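Long-range contacts in putative branched-chain amino acid transport system substrate-binding protein (Rhodopseudomonas palustris, PDB 4F8J), which probably captures small solutes such as branched-chain amino acids for a transport system, and here holds 4'-hydroxycinnamic acid between its two lobes: residues 13-18 against 74-79; 25-30 against 284-289; 97-102 against 113-118; 199-204 against 227-232; 221-226 against 280-285. One frame throughout, in Å; residues are numbered along the deposited sequence. Where two conformers were deposited one is given.

Contact 1. Residues 13-18 against 74-79. With HC4 (4'-hydroxycinnamic acid), chain E.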
# COMPACT_ATOMS: atom_id res chain seq x y z
N THR A 13 11.01 -0.40 9.21
CA THR A 13 10.39 0.70 9.96
C THR A 13 8.94 0.86 9.50
O THR A 13 8.67 1.01 8.29
CB THR A 13 11.19 2.01 9.86
OG1 THR A 13 10.61 3.01 10.74
CG2 THR A 13 11.30 2.57 8.46
N VAL A 14 8.02 0.71 10.46
CA VAL A 14 6.58 0.81 10.22
C VAL A 14 5.93 1.67 11.29
O VAL A 14 6.58 2.05 12.29
CB VAL A 14 5.90 -0.57 10.07
CG1 VAL A 14 6.27 -1.17 8.72
CG2 VAL A 14 6.21 -1.45 11.26
N THR A 15 4.68 2.05 11.07
CA THR A 15 3.95 2.96 11.98
C THR A 15 3.01 2.18 12.87
O THR A 15 1.95 1.78 12.44
CB THR A 15 3.20 3.98 11.17
OG1 THR A 15 4.07 4.59 10.20
CG2 THR A 15 2.56 5.04 12.12
N THR A 16 3.42 1.95 14.10
CA THR A 16 2.60 1.21 15.06
C THR A 16 2.05 2.06 16.21
O THR A 16 1.35 1.53 17.10
CB THR A 16 3.36 -0.00 15.60
OG1 THR A 16 4.58 0.40 16.25
CG2 THR A 16 3.70 -0.98 14.47
N THR A 17 2.34 3.36 16.16
CA THR A 17 1.72 4.35 17.04
C THR A 17 1.21 5.53 16.23
O THR A 17 1.64 5.78 15.10
CB THR A 17 2.69 4.83 18.12
OG1 THR A 17 3.86 5.38 17.50
CG2 THR A 17 3.04 3.72 19.04
N GLY A 18 0.27 6.28 16.80
CA GLY A 18 -0.28 7.41 16.08
C GLY A 18 -1.41 7.01 15.17
O GLY A 18 -1.83 5.86 15.18
N MSE A 74 13.06 -1.95 4.74
CA MSE A 74 11.65 -1.98 4.34
C MSE A 74 10.93 -0.91 5.14
O MSE A 74 11.23 -0.64 6.28
CB MSE A 74 11.00 -3.33 4.65
CG MSE A 74 11.59 -4.52 4.03
SE MSE A 74 10.57 -6.10 4.50
CE MSE A 74 11.66 -7.37 3.54
N GLY A 75 9.92 -0.33 4.52
CA GLY A 75 8.98 0.56 5.17
C GLY A 75 8.69 1.78 4.30
O GLY A 75 9.11 1.84 3.15
N SER A 76 7.96 2.77 4.78
CA SER A 76 7.21 2.77 6.05
C SER A 76 5.72 2.49 5.72
O SER A 76 5.42 1.92 4.65
CB SER A 76 7.47 4.08 6.80
OG SER A 76 6.69 4.16 8.01
N SER A 77 4.80 2.84 6.62
CA SER A 77 3.40 2.49 6.48
C SER A 77 2.60 3.52 5.68
O SER A 77 1.55 3.20 5.11
CB SER A 77 2.78 2.34 7.89
OG SER A 77 3.39 1.28 8.59
N VAL A 78 3.06 4.76 5.69
CA VAL A 78 2.42 5.88 4.99
C VAL A 78 3.45 6.65 4.19
O VAL A 78 4.65 6.42 4.36
CB VAL A 78 1.60 6.78 5.92
CG1 VAL A 78 0.37 6.03 6.44
CG2 VAL A 78 2.44 7.35 7.07
N THR A 79 3.01 7.53 3.27
CA THR A 79 3.92 8.02 2.25
C THR A 79 5.06 8.89 2.82
O THR A 79 6.21 8.69 2.45
CB THR A 79 3.17 8.71 1.10
OG1 THR A 79 2.34 7.73 0.48
CG2 THR A 79 4.14 9.29 0.07
C1 HC4 E . -0.58 7.11 2.76
O1 HC4 E . 0.34 7.91 2.48
O2 HC4 E . -1.25 7.24 3.82
C2 HC4 E . -0.94 5.95 1.90
C3 HC4 E . -1.07 4.76 2.49
C1' HC4 E . -1.25 3.49 1.73
C2' HC4 E . -1.93 3.40 0.50
C3' HC4 E . -1.99 2.19 -0.18
C4' HC4 E . -1.42 1.03 0.32
C5' HC4 E . -0.76 1.11 1.54
C6' HC4 E . -0.69 2.32 2.20
O4' HC4 E . -1.49 -0.19 -0.31
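Ser-77 reaches Thr-15 with both atoms of its side chain. Its CB rests 3.5 Å from Thr-15 OG1. OG then turns back beside its own backbone N (chi1 -63°), which brings it to the main chain of the other segment. There it accepts the N-H of Thr-15 at 2.9 Å in an almost straight bond (173°). The same OG lies 3.5 Å from Val-14 CB and is also hydrogen-bonded to Glu-27, so the hydroxyl joins the backbone to a carboxylate. Lower down, Thr-13 N donates to Met-74 O at 2.9 Å. Thr-13 O finds no conventional donor. Two C-H groups approach it instead: Gly-75 CA and Ser-76 CA, each 3.2 Å from Thr-13 O. The peptide before Ser-76 is cis. The hydroxyls of Thr-13, Thr-15 and Ser-76 all bond to the carboxylate of Asp-50, a buried polar cluster. Past the sheet, Thr-79 gives both its N and its OG1 to carboxylate O1 of the bound 4'-hydroxycinnamic acid. Here neighbouring parallel strands 8-14 and 72-75 end in loops and helix 79-92 begins at the ligand, as in the cleft of a periplasmic binding protein.

Contact 2. Residues 25-30 against 284-289. With HC4 (4'-hydroxycinnamic acid), chain E.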
# COMPACT_ATOMS: atom_id res chain seq x y z
N ILE A 25 0.46 -1.82 12.45
CA ILE A 25 0.26 -2.97 13.33
C ILE A 25 0.12 -4.27 12.54
O ILE A 25 0.79 -5.25 12.83
CB ILE A 25 -0.91 -2.71 14.32
CG1 ILE A 25 -0.41 -1.77 15.40
CG2 ILE A 25 -1.38 -4.02 14.95
CD1 ILE A 25 -1.50 -1.23 16.34
N PRO A 26 -0.78 -4.29 11.53
CA PRO A 26 -0.82 -5.50 10.72
C PRO A 26 0.47 -5.82 9.97
O PRO A 26 0.79 -6.98 9.77
CB PRO A 26 -1.95 -5.25 9.74
CG PRO A 26 -2.81 -4.25 10.41
CD PRO A 26 -1.89 -3.37 11.20
N GLU A 27 1.19 -4.79 9.54
CA GLU A 27 2.46 -5.02 8.83
C GLU A 27 3.45 -5.70 9.76
O GLU A 27 4.16 -6.63 9.36
CB GLU A 27 3.01 -3.69 8.28
CG GLU A 27 2.14 -3.27 7.11
CD GLU A 27 2.27 -1.88 6.60
OE1 GLU A 27 2.97 -1.04 7.18
OE2 GLU A 27 1.56 -1.62 5.58
N ARG A 28 3.53 -5.22 11.00
CA ARG A 28 4.41 -5.85 11.99
C ARG A 28 3.95 -7.28 12.34
O ARG A 28 4.74 -8.20 12.41
CB ARG A 28 4.55 -4.97 13.24
CG ARG A 28 5.40 -5.59 14.35
CD ARG A 28 5.57 -4.65 15.54
NE ARG A 28 6.24 -5.35 16.64
CZ ARG A 28 5.61 -6.08 17.56
NH1 ARG A 28 6.31 -6.72 18.51
NH2 ARG A 28 4.28 -6.17 17.55
N ASN A 29 2.66 -7.44 12.59
CA ASN A 29 2.11 -8.75 12.93
C ASN A 29 2.33 -9.79 11.84
O ASN A 29 2.48 -10.95 12.15
CB ASN A 29 0.63 -8.63 13.25
CG ASN A 29 0.38 -8.00 14.59
OD1 ASN A 29 1.31 -7.82 15.39
ND2 ASN A 29 -0.86 -7.62 14.85
N ALA A 30 2.28 -9.38 10.55
CA ALA A 30 2.46 -10.33 9.47
C ALA A 30 3.83 -10.96 9.48
O ALA A 30 4.01 -12.03 8.88
CB ALA A 30 2.20 -9.67 8.11
N ALA A 284 -1.11 -5.80 5.95
CA ALA A 284 -0.40 -7.01 6.35
C ALA A 284 0.23 -7.64 5.11
O ALA A 284 1.31 -8.17 5.16
CB ALA A 284 -1.36 -8.01 6.99
N ALA A 285 -0.50 -7.60 3.99
CA ALA A 285 -0.07 -8.24 2.78
C ALA A 285 1.24 -7.60 2.26
O ALA A 285 2.02 -8.29 1.59
CB ALA A 285 -1.17 -8.21 1.74
N HIS A 286 1.45 -6.30 2.46
CA HIS A 286 2.66 -5.68 1.90
C HIS A 286 3.94 -6.18 2.55
O HIS A 286 4.92 -6.45 1.85
CB HIS A 286 2.63 -4.17 1.93
CG HIS A 286 1.48 -3.57 1.16
ND1 HIS A 286 1.03 -4.07 -0.03
CD2 HIS A 286 0.66 -2.47 1.47
CE1 HIS A 286 0.00 -3.32 -0.47
NE2 HIS A 286 -0.22 -2.34 0.42
N SER A 287 3.94 -6.33 3.88
CA SER A 287 5.15 -6.87 4.52
C SER A 287 5.29 -8.35 4.22
O SER A 287 6.39 -8.82 3.94
CB SER A 287 5.21 -6.55 6.02
OG SER A 287 4.09 -7.13 6.62
N PHE A 288 4.19 -9.11 4.17
CA PHE A 288 4.22 -10.53 3.80
C PHE A 288 4.80 -10.68 2.39
O PHE A 288 5.70 -11.48 2.14
CB PHE A 288 2.79 -11.10 3.87
CG PHE A 288 2.68 -12.55 3.54
CD1 PHE A 288 2.88 -13.55 4.51
CD2 PHE A 288 2.35 -12.93 2.27
CE1 PHE A 288 2.74 -14.88 4.17
CE2 PHE A 288 2.20 -14.26 1.94
CZ PHE A 288 2.41 -15.23 2.90
N ASP A 289 4.31 -9.85 1.47
CA ASP A 289 4.73 -9.95 0.07
C ASP A 289 6.20 -9.54 -0.08
O ASP A 289 6.89 -10.08 -0.95
CB ASP A 289 3.87 -9.07 -0.82
CG ASP A 289 2.47 -9.61 -1.00
OD1 ASP A 289 2.20 -10.75 -0.55
OD2 ASP A 289 1.65 -8.94 -1.67
C1 HC4 E . -0.58 7.11 2.76
O1 HC4 E . 0.34 7.91 2.48
O2 HC4 E . -1.25 7.24 3.82
C2 HC4 E . -0.94 5.95 1.90
C3 HC4 E . -1.07 4.76 2.49
C1' HC4 E . -1.25 3.49 1.73
C2' HC4 E . -1.93 3.40 0.50
C3' HC4 E . -1.99 2.19 -0.18
C4' HC4 E . -1.42 1.03 0.32
C5' HC4 E . -0.76 1.11 1.54
C6' HC4 E . -0.69 2.32 2.20
O4' HC4 E . -1.49 -0.19 -0.31
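Ala-30 packs its methyl against helix 282-302, with CB 3.4 Å from Ala-284 O and 3.5 Å from Ser-287 OG. The backbones come nearest at Glu-27 and Ala-284, whose CA atoms are 4.3 Å apart. Ser-287 OG donates to Glu-27 O at 2.8 Å. The hydroxyl lies in the carbonyl plane, on a lone pair, with a C=O...donor angle of 116°. It gets there because OG stands between its own backbone N and carbonyl carbon (chi1 61°), facing the neighbouring helix. Next to this bond, Pro-26 CB packs on Ala-284 CB at 3.9 Å. Alanine, serine and the compact proline ring keep the surfaces thin. The axes of helices 25-29 and 284-289 therefore come within 7.4 Å, crossing at -34° and running roughly the same way. This is close helix-helix packing through small side chains. It sets helix 21-29 against the first turns of helix 282-302, which begins at the binding cleft. The contact is looser toward that cleft. Glu-27 OE2 comes no nearer to His-286 than 4.3 Å, at CD2 on the ring edge. Glu-27 turns its other oxygen, OE1, to Ser-77. His-286 instead spends NE2 on the ligand, hydrogen-bonded to phenol oxygen O4' at 2.6 Å. The exposed Ile-25 and Arg-28 lie on the side of their helix turned from 284-289, and neither touches it.

Contact 3. Residues 97-102 against 113-118. With HC4 (4'-hydroxycinnamic acid), chain E.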
# COMPACT_ATOMS: atom_id res chain seq x y z
N ILE A 97 12.54 -1.87 0.06
CA ILE A 97 11.20 -2.28 -0.34
C ILE A 97 10.18 -1.42 0.39
O ILE A 97 10.01 -1.51 1.61
CB ILE A 97 10.95 -3.79 -0.10
CG1 ILE A 97 11.94 -4.62 -0.89
CG2 ILE A 97 9.50 -4.12 -0.49
CD1 ILE A 97 11.86 -6.10 -0.56
N ALA A 98 9.52 -0.53 -0.36
CA ALA A 98 8.55 0.38 0.21
C ALA A 98 7.22 -0.28 0.54
O ALA A 98 6.75 -1.07 -0.27
CB ALA A 98 8.33 1.55 -0.73
N LEU A 99 6.60 0.08 1.67
CA LEU A 99 5.32 -0.50 2.10
C LEU A 99 4.17 0.51 1.98
O LEU A 99 3.04 0.19 2.35
CB LEU A 99 5.46 -1.13 3.51
CG LEU A 99 6.54 -2.18 3.70
CD1 LEU A 99 6.55 -2.71 5.15
CD2 LEU A 99 6.42 -3.35 2.68
N ALA A 100 4.46 1.69 1.44
CA ALA A 100 3.49 2.72 1.07
C ALA A 100 3.82 3.20 -0.34
O ALA A 100 4.98 3.13 -0.77
CB ALA A 100 3.53 3.88 2.05
N PRO A 101 2.83 3.69 -1.13
CA PRO A 101 3.10 3.94 -2.57
C PRO A 101 3.66 5.35 -2.90
O PRO A 101 2.94 6.18 -3.47
CB PRO A 101 1.72 3.68 -3.23
CG PRO A 101 0.76 4.11 -2.18
CD PRO A 101 1.40 3.88 -0.81
N LEU A 102 4.95 5.53 -2.72
CA LEU A 102 5.57 6.82 -2.84
C LEU A 102 5.82 7.12 -4.31
O LEU A 102 5.88 6.20 -5.14
CB LEU A 102 6.88 6.88 -2.05
CG LEU A 102 8.07 6.17 -2.70
CD1 LEU A 102 9.38 6.58 -2.02
CD2 LEU A 102 7.83 4.68 -2.71
N VAL A 113 12.08 -0.10 -4.59
CA VAL A 113 10.88 -0.64 -5.24
C VAL A 113 9.70 -0.54 -4.28
O VAL A 113 9.90 -0.29 -3.09
CB VAL A 113 11.06 -2.13 -5.67
CG1 VAL A 113 12.16 -2.24 -6.74
CG2 VAL A 113 11.33 -3.04 -4.45
N ALA A 114 8.48 -0.71 -4.79
CA ALA A 114 7.28 -0.58 -3.95
C ALA A 114 6.38 -1.80 -4.03
O ALA A 114 6.15 -2.34 -5.13
CB ALA A 114 6.49 0.67 -4.35
N MSE A 115 5.87 -2.22 -2.88
CA MSE A 115 4.85 -3.26 -2.80
C MSE A 115 3.44 -2.76 -3.12
O MSE A 115 2.71 -3.43 -3.84
CB MSE A 115 4.87 -3.94 -1.42
CG MSE A 115 6.09 -4.72 -1.02
SE MSE A 115 6.35 -6.27 -2.22
CE MSE A 115 7.43 -5.46 -3.09
N PRO A 116 3.01 -1.63 -2.56
CA PRO A 116 1.62 -1.20 -2.87
C PRO A 116 1.40 -0.95 -4.33
O PRO A 116 2.30 -0.53 -5.05
CB PRO A 116 1.46 0.09 -2.06
CG PRO A 116 2.45 -0.07 -0.97
CD PRO A 116 3.64 -0.69 -1.61
N GLN A 117 0.17 -1.16 -4.78
CA GLN A 117 -0.17 -0.88 -6.14
C GLN A 117 0.03 0.60 -6.48
O GLN A 117 -0.30 1.48 -5.67
CB GLN A 117 -1.60 -1.26 -6.43
CG GLN A 117 -1.91 -2.76 -6.30
CD GLN A 117 -2.14 -3.23 -4.89
OE1 GLN A 117 -2.13 -2.46 -3.93
NE2 GLN A 117 -2.30 -4.55 -4.75
N PRO A 118 0.57 0.87 -7.66
CA PRO A 118 0.74 2.27 -8.06
C PRO A 118 -0.62 2.94 -8.23
O PRO A 118 -1.61 2.31 -8.63
CB PRO A 118 1.50 2.18 -9.36
CG PRO A 118 1.17 0.88 -9.92
CD PRO A 118 0.93 -0.04 -8.76
C1 HC4 E . -0.58 7.11 2.76
O1 HC4 E . 0.34 7.91 2.48
O2 HC4 E . -1.25 7.24 3.82
C2 HC4 E . -0.94 5.95 1.90
C3 HC4 E . -1.07 4.76 2.49
C1' HC4 E . -1.25 3.49 1.73
C2' HC4 E . -1.93 3.40 0.50
C3' HC4 E . -1.99 2.19 -0.18
C4' HC4 E . -1.42 1.03 0.32
C5' HC4 E . -0.76 1.11 1.54
C6' HC4 E . -0.69 2.32 2.20
O4' HC4 E . -1.49 -0.19 -0.31
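Ala-98 bonds to the partner strand with both its N and its O. Its N donates to Val-113 O at 2.8 Å (174°), and its O accepts from Met-115 N at 3.0 Å (175°). This is regular parallel pairing of strands 96-98 and 112-114, at one margin of the sheet in the first lobe of the periplasmic binding protein fold. Ala-98 and Ala-114 put their methyls on one face of the sheet. Ile-97 and Val-113 lie side by side on the other, pointing the same way. Met-115, a selenomethionine, crosses Ile-97 obliquely on that second face. CG stands beside its own backbone N (chi1 -65°), 3.5 Å from Ile-97 CG2; bends at chi2 and chi3 then bring CE back to the same methyl. Leu-99 CD2 touches the same CG at 4.0 Å. Helix 282-302 covers this apolar patch through His-286 and Ala-290. Beyond the strands, ring contacts take over. Pro-116 CD lies 3.4 Å from Ala-98 O, and its CG lies 3.4 Å from Leu-99 O. Pro-101, in the conformer given, centres a weakly bonded inverse gamma turn and leans on Pro-116 and the ligand ring. Pro-116 CB lies 3.4 Å from phenol oxygen O4' of the ligand.

Contact 4. Residues 199-204 against 227-232. With HC4 (4'-hydroxycinnamic acid), chain E.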
# COMPACT_ATOMS: atom_id res chain seq x y z
N SER A 199 -6.33 7.37 3.76
CA SER A 199 -5.91 6.04 4.15
C SER A 199 -6.29 5.78 5.59
O SER A 199 -6.51 6.70 6.35
CB SER A 199 -4.40 5.91 3.96
OG SER A 199 -3.70 6.82 4.77
N GLY A 200 -6.42 4.50 5.92
CA GLY A 200 -6.72 4.09 7.29
C GLY A 200 -7.89 4.81 7.92
O GLY A 200 -8.94 5.00 7.29
N THR A 201 -7.72 5.25 9.16
CA THR A 201 -8.79 5.92 9.90
C THR A 201 -9.29 7.21 9.23
O THR A 201 -10.50 7.45 9.14
CB THR A 201 -8.32 6.22 11.35
OG1 THR A 201 -8.05 4.97 11.99
CG2 THR A 201 -9.37 7.00 12.13
N ALA A 202 -8.38 8.03 8.72
CA ALA A 202 -8.80 9.24 8.01
C ALA A 202 -9.66 8.97 6.79
O ALA A 202 -10.51 9.78 6.46
CB ALA A 202 -7.59 10.09 7.63
N ALA A 203 -9.51 7.81 6.15
CA ALA A 203 -10.35 7.50 4.98
C ALA A 203 -11.83 7.37 5.35
O ALA A 203 -12.74 7.74 4.57
CB ALA A 203 -9.88 6.23 4.28
N ALA A 204 -12.08 6.89 6.57
CA ALA A 204 -13.45 6.80 7.08
C ALA A 204 -14.07 8.15 7.44
O ALA A 204 -15.30 8.25 7.54
CB ALA A 204 -13.51 5.88 8.31
N SER A 227 -9.17 -2.20 4.76
CA SER A 227 -9.15 -3.07 5.92
C SER A 227 -10.54 -3.02 6.54
O SER A 227 -11.31 -2.12 6.26
CB SER A 227 -8.01 -2.69 6.86
OG SER A 227 -8.26 -1.58 7.70
N MSE A 228 -10.88 -4.04 7.31
CA MSE A 228 -12.18 -4.09 8.00
C MSE A 228 -12.37 -2.89 8.92
O MSE A 228 -13.53 -2.53 9.26
CB MSE A 228 -12.29 -5.40 8.79
CG MSE A 228 -13.66 -5.82 9.12
SE MSE A 228 -14.68 -6.13 7.53
CE MSE A 228 -16.08 -7.26 8.27
N ASP A 229 -11.27 -2.30 9.38
CA ASP A 229 -11.27 -1.09 10.23
C ASP A 229 -12.13 0.01 9.64
O ASP A 229 -12.78 0.77 10.36
CB ASP A 229 -9.82 -0.60 10.38
CG ASP A 229 -9.65 0.67 11.23
OD1 ASP A 229 -10.02 0.64 12.43
OD2 ASP A 229 -9.05 1.68 10.72
N PHE A 230 -12.12 0.13 8.31
CA PHE A 230 -12.88 1.14 7.62
C PHE A 230 -14.36 0.95 7.93
O PHE A 230 -15.05 1.91 8.19
CB PHE A 230 -12.64 1.06 6.10
CG PHE A 230 -13.43 2.07 5.30
CD1 PHE A 230 -12.97 3.37 5.18
CD2 PHE A 230 -14.59 1.71 4.63
CE1 PHE A 230 -13.67 4.28 4.43
CE2 PHE A 230 -15.30 2.62 3.87
CZ PHE A 230 -14.83 3.94 3.79
N ILE A 231 -14.85 -0.31 7.88
CA ILE A 231 -16.26 -0.62 8.13
C ILE A 231 -16.55 -0.47 9.63
O ILE A 231 -17.62 0.04 10.03
CB ILE A 231 -16.61 -2.07 7.62
CG1 ILE A 231 -16.35 -2.18 6.10
CG2 ILE A 231 -18.06 -2.44 7.99
CD1 ILE A 231 -16.76 -3.53 5.51
N ARG A 232 -15.61 -0.88 10.48
CA ARG A 232 -15.75 -0.70 11.94
C ARG A 232 -16.01 0.77 12.23
O ARG A 232 -16.92 1.12 13.01
CB ARG A 232 -14.52 -1.15 12.75
CG ARG A 232 -14.82 -1.27 14.25
CD ARG A 232 -13.72 -0.84 15.25
NE ARG A 232 -12.40 -1.41 14.99
CZ ARG A 232 -11.48 -1.66 15.92
NH1 ARG A 232 -10.31 -2.15 15.55
NH2 ARG A 232 -11.71 -1.42 17.20
C1 HC4 E . -0.58 7.11 2.76
O1 HC4 E . 0.34 7.91 2.48
O2 HC4 E . -1.25 7.24 3.82
C2 HC4 E . -0.94 5.95 1.90
C3 HC4 E . -1.07 4.76 2.49
C1' HC4 E . -1.25 3.49 1.73
C2' HC4 E . -1.93 3.40 0.50
C3' HC4 E . -1.99 2.19 -0.18
C4' HC4 E . -1.42 1.03 0.32
C5' HC4 E . -0.76 1.11 1.54
C6' HC4 E . -0.69 2.32 2.20
O4' HC4 E . -1.49 -0.19 -0.31
O HOH W 1 -10.17 2.65 8.22
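Ala-204 and Phe-230 bring two helix starts together, their CA atoms 5.7 Å apart, and Gly-200, with a positive phi, precedes the weakly bonded turns up to Ala-204. Phe-230 carries most of the packing. Its ring extends with CG anti to the backbone N (chi1 179°), which sends the CD1-CE1 edge across to the other helix. CE1 comes 3.6 Å from Ala-203 O, which lies at the ring edge near its plane. CD1 sits 4.0 Å from the methyl CB of Ala-204. Ala-203 O also accepts from Gln-221, so this carbonyl has a polar partner beside the ring. Ala-238 and Tyr-358 pack on Phe-230 from elsewhere in the lobe. A serine at Phe-230 would probably take the ring edge from Ala-203 O and from the Ala-204 methyl and open a gap between the helix starts. The other half of the contact is polar and runs through water. Asp-229 OD2 accepts from water 1 at 2.9 Å, and the same water gives a weak bond to Gly-200 O at 2.8 Å. At the far end of 199-204, Ser-199 OG donates to carboxylate oxygen O2 of the ligand at 2.7 Å and is also bonded to Tyr-143. The two helices follow parallel strands 193-197 and 218-221, as in the alpha/beta second lobe of periplasmic binding proteins.

Contact 5. Residues 221-226 against 280-285. With HC4 (4'-hydroxycinnamic acid), chain E.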
# COMPACT_ATOMS: atom_id res chain seq x y z
N GLN A 221 -13.24 5.02 -2.78
CA GLN A 221 -12.14 4.95 -1.82
C GLN A 221 -10.92 4.32 -2.46
O GLN A 221 -11.04 3.40 -3.30
CB GLN A 221 -12.51 4.17 -0.54
CG GLN A 221 -13.53 4.85 0.35
CD GLN A 221 -12.95 5.96 1.21
OE1 GLN A 221 -11.71 6.08 1.35
NE2 GLN A 221 -13.82 6.70 1.90
N THR A 222 -9.75 4.82 -2.04
CA THR A 222 -8.46 4.29 -2.47
C THR A 222 -8.06 3.03 -1.70
O THR A 222 -8.70 2.63 -0.70
CB THR A 222 -7.31 5.32 -2.29
OG1 THR A 222 -6.92 5.44 -0.91
CG2 THR A 222 -7.63 6.69 -2.85
N HIS A 223 -7.00 2.39 -2.18
CA HIS A 223 -6.48 1.18 -1.53
C HIS A 223 -5.85 1.44 -0.18
O HIS A 223 -5.68 0.53 0.61
CB HIS A 223 -5.59 0.39 -2.46
CG HIS A 223 -4.43 1.16 -3.05
ND1 HIS A 223 -4.51 2.46 -3.48
CD2 HIS A 223 -3.17 0.72 -3.39
CE1 HIS A 223 -3.33 2.82 -4.02
NE2 HIS A 223 -2.50 1.75 -3.96
N GLY A 224 -5.60 2.68 0.13
CA GLY A 224 -5.22 3.06 1.49
C GLY A 224 -6.28 2.78 2.56
O GLY A 224 -5.96 2.85 3.76
N ALA A 225 -7.53 2.49 2.14
CA ALA A 225 -8.65 2.24 3.05
C ALA A 225 -8.97 0.77 3.26
O ALA A 225 -9.89 0.45 4.02
CB ALA A 225 -9.91 2.96 2.51
N ALA A 226 -8.25 -0.13 2.61
CA ALA A 226 -8.71 -1.51 2.50
C ALA A 226 -8.36 -2.37 3.72
O ALA A 226 -7.44 -3.17 3.72
CB ALA A 226 -8.22 -2.13 1.17
N ARG A 280 -8.00 -9.89 7.88
CA ARG A 280 -7.16 -9.61 6.71
C ARG A 280 -7.07 -8.14 6.40
O ARG A 280 -8.03 -7.38 6.67
CB ARG A 280 -7.70 -10.37 5.50
CG ARG A 280 -9.06 -9.94 5.02
CD ARG A 280 -9.64 -10.85 3.97
NE ARG A 280 -9.86 -12.17 4.52
CZ ARG A 280 -10.34 -13.20 3.83
NH1 ARG A 280 -10.63 -13.04 2.54
NH2 ARG A 280 -10.50 -14.38 4.41
N SER A 281 -5.96 -7.72 5.80
CA SER A 281 -5.83 -6.33 5.39
C SER A 281 -4.94 -6.18 4.18
O SER A 281 -4.03 -6.96 3.95
CB SER A 281 -5.29 -5.44 6.52
OG SER A 281 -3.98 -5.80 6.89
N GLN A 282 -5.18 -5.08 3.47
CA GLN A 282 -4.26 -4.56 2.44
C GLN A 282 -2.82 -4.48 2.98
O GLN A 282 -1.87 -4.80 2.28
CB GLN A 282 -4.74 -3.17 2.03
CG GLN A 282 -3.90 -2.44 1.01
CD GLN A 282 -4.09 -2.90 -0.42
OE1 GLN A 282 -4.83 -3.84 -0.70
NE2 GLN A 282 -3.37 -2.24 -1.35
N PHE A 283 -2.69 -4.09 4.25
CA PHE A 283 -1.40 -3.66 4.82
C PHE A 283 -0.52 -4.84 5.25
O PHE A 283 0.67 -4.92 4.91
CB PHE A 283 -1.68 -2.67 5.96
CG PHE A 283 -2.75 -1.65 5.58
CD1 PHE A 283 -2.57 -0.85 4.46
CD2 PHE A 283 -3.94 -1.61 6.27
CE1 PHE A 283 -3.56 0.06 4.07
CE2 PHE A 283 -4.93 -0.71 5.87
CZ PHE A 283 -4.72 0.10 4.77
N ALA A 284 -1.11 -5.80 5.95
CA ALA A 284 -0.40 -7.01 6.35
C ALA A 284 0.23 -7.64 5.11
O ALA A 284 1.31 -8.17 5.16
CB ALA A 284 -1.36 -8.01 6.99
N ALA A 285 -0.50 -7.60 3.99
CA ALA A 285 -0.07 -8.24 2.78
C ALA A 285 1.24 -7.60 2.26
O ALA A 285 2.02 -8.29 1.59
CB ALA A 285 -1.17 -8.21 1.74
C1 HC4 E . -0.58 7.11 2.76
O1 HC4 E . 0.34 7.91 2.48
O2 HC4 E . -1.25 7.24 3.82
C2 HC4 E . -0.94 5.95 1.90
C3 HC4 E . -1.07 4.76 2.49
C1' HC4 E . -1.25 3.49 1.73
C2' HC4 E . -1.93 3.40 0.50
C3' HC4 E . -1.99 2.19 -0.18
C4' HC4 E . -1.42 1.03 0.32
C5' HC4 E . -0.76 1.11 1.54
C6' HC4 E . -0.69 2.32 2.20
O4' HC4 E . -1.49 -0.19 -0.31
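His-223 and Gln-282 meet around the phenol end of the bound 4'-hydroxycinnamic acid. Gln-282 NE2 donates to O4' at 3.0 Å, nearly straight (170°). The His-223 ring lies under the ligand, with C3' 3.7 Å above its plane and over its centre. The ligand ring stands almost perpendicular to the imidazole, so an edge meets a face. Gln-282 NE2 also passes the edge of the imidazole, 3.6 Å from His-223 CD2, with amide and ring planes 81° apart. Phe-283 closes a further side, its CE1 3.9 Å from ligand C5'. With the imidazole reduced to the methyl of an alanine, the ligand edge at C3' would probably lose its floor and Gln-117 O its bond to His-223 NE2. Here the loop after strand 218-221 of one lobe meets the start of helix 282-302 at the cleft of the periplasmic binding protein fold. Gln-282 starts anti to its N and bends at chi2 (78°), which swings the amide toward the phenol. Gln-117 takes a second bond from NE2, and Gly-246 N donates to OE1, so the amide cannot easily flip. Ser-281 is the N-cap of the helix: its OG accepts from Ala-284 N at 3.0 Å. Gln-282 N donates to Ala-226 O at 3.0 Å. On the loop, Thr-222 OG1 accepts from Gly-224 N in an ST turn. Gly-224 O then meets the Phe-283 ring edge, 3.2 Å from CZ.

How the contacts relate
All five contacts touch the same ligand. Contacts 1 and 3 lie on one sheet, through neighbouring strands 72-75 and 96-98, with centres 12 Å apart. Contact 2 adds helices 21-29 and 282-302 beside them. Contact 4 belongs to the other lobe, and its centre is 19 Å from that of contact 3. Contact 5 spans the two: its centre is 9 Å from that of contact 4, and it shares Ala-284 and Ala-285 with contact 2. Along the chain, contacts 1 and 3 follow in series, contacts 4 and 5 interlock later, and contact 2 joins residues 25-30 to the late helix 282-302. The cleft is thus built from distant parts of the sequence, drawn from both lobes.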